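Local coordinates for penicillin-binding protein 2 (Pbp2) (Helicobacter pylori, PDB 5LP5), which probably acts as a penicillin-binding transpeptidase in peptidoglycan synthesis, and forms a cell-wall synthesis complex with MreC, at residues H344-W349 with Y370-G375. Sequence-based numbering, arbitrary orientation.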
ATOM      1  N   HIS A 344      38.597 -51.496   9.107  1.00100.62           N
ATOM      2  CA  HIS A 344      37.948 -50.939   7.917  1.00 96.97           C
ATOM      3  C   HIS A 344      38.834 -50.101   7.004  1.00 91.51           C
ATOM      4  O   HIS A 344      39.907 -49.634   7.404  1.00 86.17           O
ATOM      5  CB  HIS A 344      36.720 -50.141   8.323  1.00 99.94           C
ATOM      6  CG  HIS A 344      35.594 -50.980   8.854  1.00108.73           C
ATOM      7  ND1 HIS A 344      34.798 -50.569   9.904  1.00113.90           N
ATOM      8  CD2 HIS A 344      35.109 -52.185   8.469  1.00109.30           C
ATOM      9  CE1 HIS A 344      33.876 -51.484  10.146  1.00108.54           C
ATOM     10  NE2 HIS A 344      34.044 -52.477   9.292  1.00108.20           N
ATOM     11  N   LYS A 345      38.349 -49.952   5.768  1.00 90.97           N
ATOM     12  CA  LYS A 345      39.042 -49.234   4.691  1.00 95.50           C
ATOM     13  C   LYS A 345      38.307 -47.957   4.289  1.00 98.04           C
ATOM     14  O   LYS A 345      37.117 -47.981   3.963  1.00 98.21           O
ATOM     15  CB  LYS A 345      39.165 -50.109   3.441  1.00 96.05           C
ATOM     16  CG  LYS A 345      40.007 -51.362   3.638  1.00 99.41           C
ATOM     17  CD  LYS A 345      40.117 -52.193   2.375  1.00 96.27           C
ATOM     18  CE  LYS A 345      40.442 -53.637   2.717  1.00 93.89           C
ATOM     19  NZ  LYS A 345      40.310 -54.506   1.520  1.00 96.37           N
ATOM     20  N   PHE A 346      39.044 -46.850   4.278  1.00 99.41           N
ATOM     21  CA  PHE A 346      38.477 -45.534   3.968  1.00 95.14           C
ATOM     22  C   PHE A 346      38.781 -45.137   2.524  1.00 90.91           C
ATOM     23  O   PHE A 346      39.927 -44.828   2.155  1.00 89.44           O
ATOM     24  CB  PHE A 346      38.997 -44.487   4.946  1.00 94.89           C
ATOM     25  CG  PHE A 346      38.565 -44.724   6.360  1.00 95.69           C
ATOM     26  CD1 PHE A 346      39.256 -45.622   7.161  1.00 93.90           C
ATOM     27  CD2 PHE A 346      37.459 -44.074   6.882  1.00 94.65           C
ATOM     28  CE1 PHE A 346      38.862 -45.859   8.462  1.00 93.03           C
ATOM     29  CE2 PHE A 346      37.058 -44.308   8.183  1.00 96.75           C
ATOM     30  CZ  PHE A 346      37.759 -45.204   8.974  1.00 95.43           C
ATOM     31  N   ARG A 347      37.730 -45.135   1.713  1.00 87.14           N
ATOM     32  CA  ARG A 347      37.873 -45.112   0.268  1.00 86.86           C
ATOM     33  C   ARG A 347      37.859 -43.696  -0.315  1.00 82.15           C
ATOM     34  O   ARG A 347      37.142 -42.820   0.169  1.00 78.50           O
ATOM     35  CB  ARG A 347      36.760 -45.952  -0.351  1.00 89.59           C
ATOM     36  CG  ARG A 347      36.703 -47.356   0.226  1.00 92.34           C
ATOM     37  CD  ARG A 347      35.557 -48.157  -0.363  1.00 92.27           C
ATOM     38  NE  ARG A 347      35.808 -49.581  -0.193  1.00 93.33           N
ATOM     39  CZ  ARG A 347      36.564 -50.319  -1.002  1.00 94.94           C
ATOM     40  NH1 ARG A 347      37.152 -49.792  -2.070  1.00 99.30           N
ATOM     41  NH2 ARG A 347      36.729 -51.601  -0.744  1.00 96.19           N
ATOM     42  N   ASP A 348      38.679 -43.501  -1.351  1.00 79.34           N
ATOM     43  CA  ASP A 348      38.743 -42.259  -2.131  1.00 74.28           C
ATOM     44  C   ASP A 348      37.649 -42.291  -3.189  1.00 72.38           C
ATOM     45  O   ASP A 348      37.241 -43.363  -3.629  1.00 73.66           O
ATOM     46  CB  ASP A 348      40.127 -42.104  -2.783  1.00 73.27           C
ATOM     47  CG  ASP A 348      40.318 -40.768  -3.464  1.00 71.94           C
ATOM     48  OD1 ASP A 348      39.612 -40.501  -4.469  1.00 70.84           O
ATOM     49  OD2 ASP A 348      41.193 -39.998  -2.994  1.00 69.29           O
ATOM     50  N   TRP A 349      37.165 -41.120  -3.584  1.00 70.53           N
ATOM     51  CA  TRP A 349      35.946 -41.045  -4.397  1.00 70.97           C
ATOM     52  C   TRP A 349      36.080 -41.733  -5.764  1.00 74.87           C
ATOM     53  O   TRP A 349      35.092 -42.253  -6.285  1.00 75.16           O
ATOM     54  CB  TRP A 349      35.443 -39.594  -4.549  1.00 66.81           C
ATOM     55  CG  TRP A 349      36.421 -38.687  -5.233  1.00 65.99           C
ATOM     56  CD1 TRP A 349      37.461 -38.019  -4.657  1.00 64.56           C
ATOM     57  CD2 TRP A 349      36.454 -38.354  -6.625  1.00 65.17           C
ATOM     58  NE1 TRP A 349      38.140 -37.299  -5.599  1.00 64.04           N
ATOM     59  CE2 TRP A 349      37.550 -37.494  -6.819  1.00 66.21           C
ATOM     60  CE3 TRP A 349      35.672 -38.715  -7.732  1.00 66.62           C
ATOM     61  CZ2 TRP A 349      37.883 -36.977  -8.080  1.00 69.42           C
ATOM     62  CZ3 TRP A 349      35.999 -38.193  -8.988  1.00 67.12           C
ATOM     63  CH2 TRP A 349      37.095 -37.342  -9.149  1.00 68.30           C
ATOM     64  N   TYR A 370      44.634 -37.738   1.246  1.00 62.47           N
ATOM     65  CA  TYR A 370      45.527 -36.768   1.880  1.00 63.25           C
ATOM     66  C   TYR A 370      44.981 -36.385   3.260  1.00 64.24           C
ATOM     67  O   TYR A 370      45.733 -36.293   4.235  1.00 63.40           O
ATOM     68  CB  TYR A 370      45.674 -35.524   1.001  1.00 61.92           C
ATOM     69  CG  TYR A 370      46.492 -34.398   1.612  1.00 62.95           C
ATOM     70  CD1 TYR A 370      47.873 -34.340   1.446  1.00 66.18           C
ATOM     71  CD2 TYR A 370      45.882 -33.388   2.349  1.00 63.37           C
ATOM     72  CE1 TYR A 370      48.622 -33.296   1.977  1.00 68.87           C
ATOM     73  CE2 TYR A 370      46.615 -32.338   2.889  1.00 63.97           C
ATOM     74  CZ  TYR A 370      47.986 -32.288   2.700  1.00 67.57           C
ATOM     75  OH  TYR A 370      48.728 -31.249   3.240  1.00 67.56           O
ATOM     76  N   PHE A 371      43.661 -36.186   3.317  1.00 63.99           N
ATOM     77  CA  PHE A 371      42.962 -35.757   4.532  1.00 59.81           C
ATOM     78  C   PHE A 371      42.721 -36.929   5.455  1.00 59.37           C
ATOM     79  O   PHE A 371      42.772 -36.773   6.667  1.00 60.30           O
ATOM     80  CB  PHE A 371      41.644 -35.041   4.187  1.00 56.87           C
ATOM     81  CG  PHE A 371      41.841 -33.808   3.343  1.00 56.57           C
ATOM     82  CD1 PHE A 371      42.240 -32.610   3.922  1.00 55.43           C
ATOM     83  CD2 PHE A 371      41.661 -33.852   1.973  1.00 53.90           C
ATOM     84  CE1 PHE A 371      42.444 -31.482   3.155  1.00 53.69           C
ATOM     85  CE2 PHE A 371      41.867 -32.729   1.208  1.00 52.87           C
ATOM     86  CZ  PHE A 371      42.264 -31.545   1.795  1.00 52.24           C
ATOM     87  N   TYR A 372      42.468 -38.103   4.897  1.00 60.39           N
ATOM     88  CA  TYR A 372      42.416 -39.314   5.713  1.00 64.37           C
ATOM     89  C   TYR A 372      43.725 -39.508   6.499  1.00 68.78           C
ATOM     90  O   TYR A 372      43.713 -39.767   7.704  1.00 70.83           O
ATOM     91  CB  TYR A 372      42.145 -40.562   4.857  1.00 64.81           C
ATOM     92  CG  TYR A 372      40.735 -40.698   4.291  1.00 63.63           C
ATOM     93  CD1 TYR A 372      39.613 -40.293   5.020  1.00 64.59           C
ATOM     94  CD2 TYR A 372      40.525 -41.273   3.037  1.00 63.49           C
ATOM     95  CE1 TYR A 372      38.335 -40.427   4.501  1.00 64.28           C
ATOM     96  CE2 TYR A 372      39.250 -41.415   2.517  1.00 63.35           C
ATOM     97  CZ  TYR A 372      38.161 -40.991   3.253  1.00 64.14           C
ATOM     98  OH  TYR A 372      36.898 -41.125   2.733  1.00 63.86           O
ATOM     99  N   LYS A 373      44.853 -39.374   5.811  1.00 73.09           N
ATOM    100  CA  LYS A 373      46.158 -39.663   6.409  1.00 75.27           C
ATOM    101  C   LYS A 373      46.537 -38.689   7.518  1.00 74.84           C
ATOM    102  O   LYS A 373      46.884 -39.119   8.621  1.00 75.79           O
ATOM    103  CB  LYS A 373      47.253 -39.702   5.341  1.00 76.04           C
ATOM    104  CG  LYS A 373      47.379 -41.068   4.692  1.00 76.63           C
ATOM    105  CD  LYS A 373      48.538 -41.086   3.717  1.00 78.46           C
ATOM    106  CE  LYS A 373      48.663 -42.415   2.994  1.00 80.65           C
ATOM    107  NZ  LYS A 373      49.778 -42.407   2.003  1.00 82.72           N
ATOM    108  N   PHE A 374      46.483 -37.389   7.238  1.00 71.91           N
ATOM    109  CA  PHE A 374      46.838 -36.396   8.259  1.00 76.05           C
ATOM    110  C   PHE A 374      45.764 -36.323   9.348  1.00 77.00           C
ATOM    111  O   PHE A 374      46.034 -35.868  10.464  1.00 72.88           O
ATOM    112  CB  PHE A 374      47.103 -35.016   7.641  1.00 74.99           C
ATOM    113  CG  PHE A 374      48.409 -34.932   6.888  1.00 77.88           C
ATOM    114  CD1 PHE A 374      49.621 -34.795   7.562  1.00 79.09           C
ATOM    115  CD2 PHE A 374      48.431 -34.999   5.494  1.00 79.82           C
ATOM    116  CE1 PHE A 374      50.825 -34.731   6.858  1.00 79.60           C
ATOM    117  CE2 PHE A 374      49.629 -34.923   4.787  1.00 77.71           C
ATOM    118  CZ  PHE A 374      50.829 -34.788   5.468  1.00 78.88           C
ATOM    119  N   GLY A 375      44.559 -36.788   9.015  1.00 78.59           N
ATOM    120  CA  GLY A 375      43.452 -36.867   9.966  1.00 82.01           C
ATOM    121  C   GLY A 375      43.739 -37.849  11.084  1.00 87.77           C
ATOM    122  O   GLY A 375      43.257 -37.681  12.208  1.00 92.58           O
TER
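Y372 reaches from helix 369-377 to the short strand 345-347 and meets it through F346 and the backbone of R347. The CB of F346 sits over the centre of the tyrosine ring, 3.9 Å from its centroid and only 7° off the ring normal, a well-placed CH-pi contact. A chi1 of -65° sets CG of F346 opposite the carbonyl carbon, and the phenyl group leads away from the helix. The ring turns its edge toward the face of Y372: an edge-to-face pair with centroids 5.8 Å apart and planes at 55°, tilted well short of a perpendicular T. The phenol end of Y372 does the polar work. Its OH donates a hydrogen bond of 3.1 Å to the O of R347, arriving above the carbonyl plane rather than on a lone pair. R347 thus takes part through its main chain, while its side chain starts off away from the helix. The CH-pi contact covers one face of the tyrosine, and the hydrogen bond holds its hydroxyl end. The next residue, D348, turns its carboxylate to the backbone N atoms of D368 and K350. All this lies within the transpeptidase domain: strand 345-347 pairs antiparallel with 338-340, Y372 also touches I432, and this helix packs through Y370 and F371 on helices 314-324 and 359-364.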